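PDB 2E4T: endoglucanase from Clostridium thermocellum, which hydrolyses internal beta-1,4-glucosidic bonds of cellulose and probably xyloglucan, through its family 44 glycoside hydrolase module. Local coordinates for residues His198-Lys210 with Thr240-Glu252. Numbering follows the deposited sequence.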
ATOM      1  N   HIS A 198     -12.987 -21.255  -3.503  1.00  5.89           N
ATOM      2  CA  HIS A 198     -12.277 -21.776  -2.339  1.00  5.67           C
ATOM      3  C   HIS A 198     -13.239 -21.793  -1.165  1.00  5.94           C
ATOM      4  O   HIS A 198     -13.156 -20.958  -0.246  1.00  6.45           O
ATOM      5  CB  HIS A 198     -11.074 -20.881  -2.044  1.00  6.10           C
ATOM      6  CG  HIS A 198     -10.107 -21.449  -1.065  1.00  6.06           C
ATOM      7  ND1 HIS A 198     -10.367 -21.639   0.276  1.00  6.68           N
ATOM      8  CD2 HIS A 198      -8.838 -21.859  -1.263  1.00  6.58           C
ATOM      9  CE1 HIS A 198      -9.295 -22.177   0.867  1.00  6.67           C
ATOM     10  NE2 HIS A 198      -8.353 -22.301  -0.065  1.00  6.58           N
ATOM     11  N   PRO A 199     -14.185 -22.740  -1.147  1.00  6.42           N
ATOM     12  CA  PRO A 199     -15.220 -22.747  -0.128  1.00  6.98           C
ATOM     13  C   PRO A 199     -14.723 -22.949   1.294  1.00  6.93           C
ATOM     14  O   PRO A 199     -15.407 -22.527   2.248  1.00  7.76           O
ATOM     15  CB  PRO A 199     -16.149 -23.908  -0.549  1.00  8.05           C
ATOM     16  CG  PRO A 199     -15.247 -24.823  -1.407  1.00  8.13           C
ATOM     17  CD  PRO A 199     -14.415 -23.806  -2.169  1.00  6.85           C
ATOM     18  N   ASP A 200     -13.616 -23.663   1.475  1.00  6.80           N
ATOM     19  CA  ASP A 200     -13.164 -23.975   2.820  1.00  7.00           C
ATOM     20  C   ASP A 200     -12.354 -22.793   3.395  1.00  6.26           C
ATOM     21  O   ASP A 200     -11.613 -22.119   2.655  1.00  6.91           O
ATOM     22  CB  ASP A 200     -12.321 -25.251   2.806  1.00  8.74           C
ATOM     23  CG  ASP A 200     -13.127 -26.470   2.345  1.00  9.86           C
ATOM     24  OD1 ASP A 200     -14.371 -26.494   2.575  1.00 12.68           O
ATOM     25  OD2 ASP A 200     -12.488 -27.408   1.790  1.00 11.71           O
ATOM     26  N   ASN A 201     -12.427 -22.576   4.697  1.00  6.79           N
ATOM     27  CA  ASN A 201     -11.618 -21.545   5.326  1.00  6.74           C
ATOM     28  C   ASN A 201     -10.149 -21.931   5.198  1.00  7.04           C
ATOM     29  O   ASN A 201      -9.757 -23.055   5.586  1.00  8.40           O
ATOM     30  CB  ASN A 201     -11.991 -21.422   6.816  1.00  7.30           C
ATOM     31  CG  ASN A 201     -13.417 -20.938   7.009  1.00  7.94           C
ATOM     32  OD1 ASN A 201     -13.947 -20.185   6.210  1.00  9.19           O
ATOM     33  ND2 ASN A 201     -14.068 -21.383   8.084  1.00 11.65           N
ATOM     34  N   VAL A 202      -9.310 -21.000   4.695  1.00  6.52           N
ATOM     35  CA  VAL A 202      -7.930 -21.355   4.418  1.00  6.40           C
ATOM     36  C   VAL A 202      -7.195 -21.784   5.667  1.00  6.04           C
ATOM     37  O   VAL A 202      -7.322 -21.180   6.762  1.00  6.60           O
ATOM     38  CB  VAL A 202      -7.196 -20.189   3.719  1.00  7.09           C
ATOM     39  CG1 VAL A 202      -6.970 -19.005   4.665  1.00  7.27           C
ATOM     40  CG2 VAL A 202      -5.927 -20.660   3.047  1.00  8.83           C
ATOM     41  N   THR A 203      -6.376 -22.826   5.554  1.00  7.03           N
ATOM     42  CA  THR A 203      -5.504 -23.234   6.638  1.00  6.87           C
ATOM     43  C   THR A 203      -4.159 -22.511   6.560  1.00  6.48           C
ATOM     44  O   THR A 203      -3.697 -22.114   5.469  1.00  7.01           O
ATOM     45  CB  THR A 203      -5.307 -24.773   6.643  1.00  7.19           C
ATOM     46  OG1 THR A 203      -4.649 -25.141   5.437  1.00  8.45           O
ATOM     47  CG2 THR A 203      -6.618 -25.511   6.822  1.00  9.33           C
ATOM     48  N   ALA A 204      -3.536 -22.358   7.717  1.00  6.41           N
ATOM     49  CA  ALA A 204      -2.176 -21.844   7.730  1.00  6.82           C
ATOM     50  C   ALA A 204      -1.237 -22.737   6.882  1.00  6.53           C
ATOM     51  O   ALA A 204      -0.390 -22.225   6.134  1.00  7.10           O
ATOM     52  CB  ALA A 204      -1.686 -21.740   9.172  1.00  7.64           C
ATOM     53  N   LYS A 205      -1.397 -24.054   7.000  1.00  7.11           N
ATOM     54  CA  LYS A 205      -0.536 -24.959   6.228  1.00  7.46           C
ATOM     55  C   LYS A 205      -0.750 -24.770   4.718  1.00  6.87           C
ATOM     56  O   LYS A 205       0.242 -24.746   3.963  1.00  7.20           O
ATOM     57  CB  LYS A 205      -0.789 -26.415   6.605  1.00  8.44           C
ATOM     58  CG  LYS A 205      -0.207 -26.779   7.965  1.00  9.44           C
ATOM     59  CD  LYS A 205      -0.384 -28.271   8.281  1.00 12.22           C
ATOM     60  CE  LYS A 205      -1.811 -28.805   8.259  1.00 12.25           C
ATOM     61  NZ  LYS A 205      -2.701 -28.128   9.244  1.00 10.78           N
ATOM     62  N   GLU A 206      -1.992 -24.658   4.253  1.00  7.29           N
ATOM     63  CA  GLU A 206      -2.208 -24.486   2.825  1.00  6.88           C
ATOM     64  C   GLU A 206      -1.583 -23.159   2.370  1.00  6.46           C
ATOM     65  O   GLU A 206      -0.980 -23.087   1.292  1.00  6.87           O
ATOM     66  CB  GLU A 206      -3.721 -24.496   2.499  1.00  8.48           C
ATOM     67  CG  GLU A 206      -4.011 -24.190   1.033  1.00 10.77           C
ATOM     68  CD  GLU A 206      -5.450 -24.151   0.573  0.70  7.85           C
ATOM     69  OE1 GLU A 206      -6.218 -25.091   0.843  0.70  8.93           O
ATOM     70  OE2 GLU A 206      -5.817 -23.104   0.012  0.70 10.21           O
ATOM     71  N   LEU A 207      -1.797 -22.088   3.158  1.00  6.56           N
ATOM     72  CA  LEU A 207      -1.281 -20.793   2.705  1.00  6.41           C
ATOM     73  C   LEU A 207       0.241 -20.837   2.564  1.00  6.41           C
ATOM     74  O   LEU A 207       0.788 -20.311   1.568  1.00  6.61           O
ATOM     75  CB  LEU A 207      -1.751 -19.678   3.654  1.00  6.63           C
ATOM     76  CG  LEU A 207      -1.369 -18.287   3.197  1.00  6.66           C
ATOM     77  CD1 LEU A 207      -1.843 -17.971   1.783  1.00  7.02           C
ATOM     78  CD2 LEU A 207      -1.962 -17.281   4.180  1.00  7.40           C
ATOM     79  N   ILE A 208       0.942 -21.436   3.538  1.00  6.63           N
ATOM     80  CA  ILE A 208       2.416 -21.528   3.371  1.00  6.83           C
ATOM     81  C   ILE A 208       2.787 -22.366   2.183  1.00  6.34           C
ATOM     82  O   ILE A 208       3.676 -21.986   1.396  1.00  7.12           O
ATOM     83  CB  ILE A 208       3.084 -22.088   4.675  1.00  7.73           C
ATOM     84  CG1 ILE A 208       2.886 -21.176   5.849  1.00  9.56           C
ATOM     85  CG2 ILE A 208       4.537 -22.396   4.436  1.00  8.52           C
ATOM     86  CD1 ILE A 208       3.320 -19.830   5.693  1.00 11.58           C
ATOM     87  N   GLU A 209       2.145 -23.540   2.037  1.00  6.74           N
ATOM     88  CA  GLU A 209       2.509 -24.418   0.910  1.00  7.34           C
ATOM     89  C   GLU A 209       2.377 -23.683  -0.402  1.00  6.63           C
ATOM     90  O   GLU A 209       3.276 -23.759  -1.277  1.00  7.36           O
ATOM     91  CB  GLU A 209       1.623 -25.687   0.953  1.00  9.68           C
ATOM     92  CG  GLU A 209       2.012 -26.633   2.029  0.50 13.78           C
ATOM     93  CD  GLU A 209       1.348 -27.992   1.905  0.50 19.77           C
ATOM     94  OE1 GLU A 209       0.696 -28.289   0.873  0.50 20.25           O
ATOM     95  OE2 GLU A 209       1.469 -28.783   2.860  0.50 21.68           O
ATOM     96  N   LYS A 210       1.246 -22.985  -0.593  1.00  6.53           N
ATOM     97  CA  LYS A 210       1.019 -22.277  -1.835  1.00  6.76           C
ATOM     98  C   LYS A 210       2.004 -21.134  -2.026  1.00  6.18           C
ATOM     99  O   LYS A 210       2.478 -20.872  -3.147  1.00  6.84           O
ATOM    100  CB  LYS A 210      -0.407 -21.745  -1.880  1.00  6.96           C
ATOM    101  CG  LYS A 210      -1.449 -22.803  -2.112  1.00  7.97           C
ATOM    102  CD  LYS A 210      -2.827 -22.238  -2.127  1.00  8.96           C
ATOM    103  CE  LYS A 210      -3.814 -23.281  -2.653  1.00 11.77           C
ATOM    104  NZ  LYS A 210      -5.095 -22.795  -2.863  0.50  7.12           N
ATOM    105  N   THR A 240      -4.641 -14.323  13.627  1.00  5.95           N
ATOM    106  CA  THR A 240      -5.012 -15.741  13.644  1.00  6.43           C
ATOM    107  C   THR A 240      -5.410 -16.257  12.250  1.00  5.91           C
ATOM    108  O   THR A 240      -5.982 -17.367  12.156  1.00  6.33           O
ATOM    109  CB  THR A 240      -6.221 -15.984  14.585  1.00  6.87           C
ATOM    110  OG1 THR A 240      -7.355 -15.324  14.012  1.00  7.16           O
ATOM    111  CG2 THR A 240      -5.952 -15.509  16.002  1.00  7.98           C
ATOM    112  N   LEU A 241      -5.127 -15.501  11.184  1.00  5.76           N
ATOM    113  CA  LEU A 241      -5.570 -15.895   9.846  1.00  5.52           C
ATOM    114  C   LEU A 241      -7.085 -16.148   9.878  1.00  5.91           C
ATOM    115  O   LEU A 241      -7.624 -17.072   9.293  1.00  6.35           O
ATOM    116  CB  LEU A 241      -4.741 -17.040   9.287  1.00  5.89           C
ATOM    117  CG  LEU A 241      -4.859 -17.271   7.766  1.00  5.99           C
ATOM    118  CD1 LEU A 241      -4.268 -16.096   6.979  1.00  6.43           C
ATOM    119  CD2 LEU A 241      -4.130 -18.565   7.393  1.00  6.77           C
ATOM    120  N   GLN A 242      -7.809 -15.227  10.552  1.00  6.12           N
ATOM    121  CA  GLN A 242      -9.271 -15.305  10.672  1.00  6.65           C
ATOM    122  C   GLN A 242      -9.703 -16.648  11.295  1.00  6.72           C
ATOM    123  O   GLN A 242     -10.511 -17.391  10.769  1.00  7.38           O
ATOM    124  CB  GLN A 242     -10.005 -15.042   9.375  1.00  7.14           C
ATOM    125  CG  GLN A 242     -11.476 -14.732   9.518  1.00  8.99           C
ATOM    126  CD  GLN A 242     -11.798 -13.305   9.574  0.50 10.33           C
ATOM    127  OE1 GLN A 242     -11.033 -12.495  10.094  0.50 10.04           O
ATOM    128  NE2 GLN A 242     -12.918 -12.954   9.009  0.50 14.88           N
ATOM    129  N   SER A 243      -9.150 -16.913  12.478  1.00  6.86           N
ATOM    130  CA  SER A 243      -9.515 -18.115  13.200  1.00  7.76           C
ATOM    131  C   SER A 243      -9.272 -19.354  12.320  1.00  7.66           C
ATOM    132  O   SER A 243     -10.128 -20.252  12.264  1.00  7.90           O
ATOM    133  CB  SER A 243     -10.955 -18.074  13.700  1.00  9.03           C
ATOM    134  OG  SER A 243     -11.206 -16.902  14.514  0.70  7.89           O
ATOM    135  N   ALA A 244      -8.104 -19.421  11.674  1.00  7.16           N
ATOM    136  CA  ALA A 244      -7.890 -20.497  10.697  1.00  7.36           C
ATOM    137  C   ALA A 244      -8.058 -21.839  11.398  1.00  6.74           C
ATOM    138  O   ALA A 244      -7.671 -22.029  12.554  1.00  7.33           O
ATOM    139  CB  ALA A 244      -6.504 -20.389  10.097  1.00  7.32           C
ATOM    140  N   PRO A 245      -8.590 -22.846  10.679  1.00  7.61           N
ATOM    141  CA  PRO A 245      -8.946 -24.106  11.354  1.00  7.93           C
ATOM    142  C   PRO A 245      -7.799 -24.862  11.975  1.00  7.79           C
ATOM    143  O   PRO A 245      -8.041 -25.670  12.888  1.00  9.28           O
ATOM    144  CB  PRO A 245      -9.657 -24.926  10.256  1.00 10.65           C
ATOM    145  CG  PRO A 245      -9.945 -24.062   9.157  1.00 10.84           C
ATOM    146  CD  PRO A 245      -9.194 -22.793   9.329  1.00  7.87           C
ATOM    147  N   ASP A 246      -6.584 -24.666  11.489  1.00  7.11           N
ATOM    148  CA  ASP A 246      -5.394 -25.331  12.022  1.00  7.84           C
ATOM    149  C   ASP A 246      -4.538 -24.411  12.892  1.00  7.61           C
ATOM    150  O   ASP A 246      -3.437 -24.815  13.288  1.00  8.69           O
ATOM    151  CB  ASP A 246      -4.537 -25.969  10.933  1.00  7.43           C
ATOM    152  CG  ASP A 246      -4.003 -24.943   9.932  1.00  7.12           C
ATOM    153  OD1 ASP A 246      -4.465 -23.781   9.937  1.00  7.45           O
ATOM    154  OD2 ASP A 246      -3.096 -25.366   9.132  1.00  7.71           O
ATOM    155  N   TRP A 247      -5.046 -23.210  13.246  1.00  7.44           N
ATOM    156  CA  TRP A 247      -4.191 -22.283  13.984  1.00  7.35           C
ATOM    157  C   TRP A 247      -3.889 -22.760  15.405  1.00  7.56           C
ATOM    158  O   TRP A 247      -2.820 -22.461  15.948  1.00  8.42           O
ATOM    159  CB  TRP A 247      -4.775 -20.863  13.941  1.00  8.08           C
ATOM    160  CG  TRP A 247      -3.904 -19.848  14.584  1.00  6.96           C
ATOM    161  CD1 TRP A 247      -4.269 -19.058  15.631  1.00  7.47           C
ATOM    162  CD2 TRP A 247      -2.538 -19.488  14.255  1.00  7.35           C
ATOM    163  NE1 TRP A 247      -3.225 -18.219  15.976  1.00  8.00           N
ATOM    164  CE2 TRP A 247      -2.148 -18.498  15.177  1.00  7.10           C
ATOM    165  CE3 TRP A 247      -1.612 -19.911  13.285  1.00  7.56           C
ATOM    166  CZ2 TRP A 247      -0.868 -17.932  15.188  1.00  7.93           C
ATOM    167  CZ3 TRP A 247      -0.331 -19.340  13.298  1.00  8.20           C
ATOM    168  CH2 TRP A 247       0.026 -18.388  14.253  1.00  7.87           C
ATOM    169  N   GLY A 248      -4.782 -23.549  15.999  1.00  8.71           N
ATOM    170  CA  GLY A 248      -4.525 -24.057  17.359  1.00  9.57           C
ATOM    171  C   GLY A 248      -3.308 -24.949  17.418  1.00  9.52           C
ATOM    172  O   GLY A 248      -2.689 -25.081  18.485  1.00 12.11           O
ATOM    173  N   THR A 249      -2.998 -25.659  16.328  1.00  8.61           N
ATOM    174  CA  THR A 249      -1.812 -26.492  16.266  1.00  8.77           C
ATOM    175  C   THR A 249      -0.656 -25.742  15.632  1.00  9.01           C
ATOM    176  O   THR A 249       0.449 -25.668  16.202  1.00  9.83           O
ATOM    177  CB  THR A 249      -2.084 -27.807  15.529  1.00 10.22           C
ATOM    178  OG1 THR A 249      -2.786 -27.567  14.329  0.50  8.74           O
ATOM    179  CG2 THR A 249      -2.919 -28.717  16.420  0.50 11.55           C
ATOM    180  N   GLU A 250      -0.878 -25.128  14.454  1.00  8.01           N
ATOM    181  CA  GLU A 250       0.235 -24.483  13.783  1.00  8.45           C
ATOM    182  C   GLU A 250       0.769 -23.275  14.551  1.00  7.88           C
ATOM    183  O   GLU A 250       1.949 -22.959  14.461  1.00  9.01           O
ATOM    184  CB  GLU A 250      -0.218 -24.035  12.387  1.00  8.12           C
ATOM    185  CG  GLU A 250      -0.472 -25.183  11.440  1.00  8.99           C
ATOM    186  CD  GLU A 250       0.783 -26.030  11.281  1.00  9.85           C
ATOM    187  OE1 GLU A 250       1.813 -25.525  10.803  1.00  9.90           O
ATOM    188  OE2 GLU A 250       0.725 -27.232  11.673  1.00 12.52           O
ATOM    189  N   GLY A 251      -0.112 -22.580  15.273  1.00  8.21           N
ATOM    190  CA  GLY A 251       0.291 -21.360  15.971  1.00  8.63           C
ATOM    191  C   GLY A 251       0.889 -21.564  17.333  1.00  7.75           C
ATOM    192  O   GLY A 251       1.211 -20.581  17.999  1.00  8.52           O
ATOM    193  N   GLU A 252       1.105 -22.803  17.741  1.00  8.40           N
ATOM    194  CA  GLU A 252       1.700 -23.046  19.068  1.00  8.94           C
ATOM    195  C   GLU A 252       3.067 -22.371  19.130  1.00  9.08           C
ATOM    196  O   GLU A 252       3.951 -22.611  18.269  1.00 10.72           O
ATOM    197  CB  GLU A 252       1.840 -24.558  19.321  1.00 10.60           C
ATOM    198  CG  GLU A 252       2.398 -24.809  20.729  1.00 13.66           C
ATOM    199  CD  GLU A 252       2.472 -26.241  21.118  1.00 20.11           C
ATOM    200  OE1 GLU A 252       2.234 -27.139  20.302  1.00 22.47           O
ATOM    201  OE2 GLU A 252       2.827 -26.493  22.278  1.00 27.06           O
TER
HETATM  202  O   HOH W   1      -8.881 -19.124   7.751  1.00  6.93           O
HETATM  203  O   HOH W   2      -1.618 -28.524  11.908  1.00 13.31           O
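The isobutyl group of L241 packs against L207, A204 and V202. L241 CD1 packs on L207 CD2 at 3.8 Å. CD2 lies over the backbone of A204 and also touches V202 CG1, the L241 and V202 side chains crossing at about a right angle. Water 1 joins the two loops, donating to both V202 O and L241 O. A244 begins a type I turn that ends at W247, and its CB rests against V202 O. The P245 ring follows, with CG 3.7 Å from N201 O.

D246 makes the polar part of the contact. Its carboxylate receives the first turn of helix 204-221. D246 OD1 accepts from A204 N at 2.8 Å through its syn lone pair. D246 OD2 accepts from K205 N at 3.0 Å, also on the syn side, in a fairly straight bond (165°). The anti lone pair of D246 OD2 takes K205 NZ at 2.8 Å in a salt bridge; the lysine chain bends at chi3 (-57°) and chi4 (-60°), which brings NZ back to D246 OD2. Three bonds thus fix the rotation of the carboxylate. The negative group faces the helix N-terminus, which probably stabilises its charge. T203, the N-cap, uses its own OG1 for E206 N.

E250 lies across the K205 chain, its CD 3.5 Å from K205 CG. Water 2 links E250 OE2 to K205 NZ, while E250 OE1 is hydrogen-bonded to Y260 OH.

The contact lies in the TIM-barrel domain, away from the metal sites. It joins the start of helix 204-221 to the loop and short helix 247-250 that follow strand 226-232 and helix 235-240. Helix 257-272 packs alongside, with Y260 on A204 and F257 on L207.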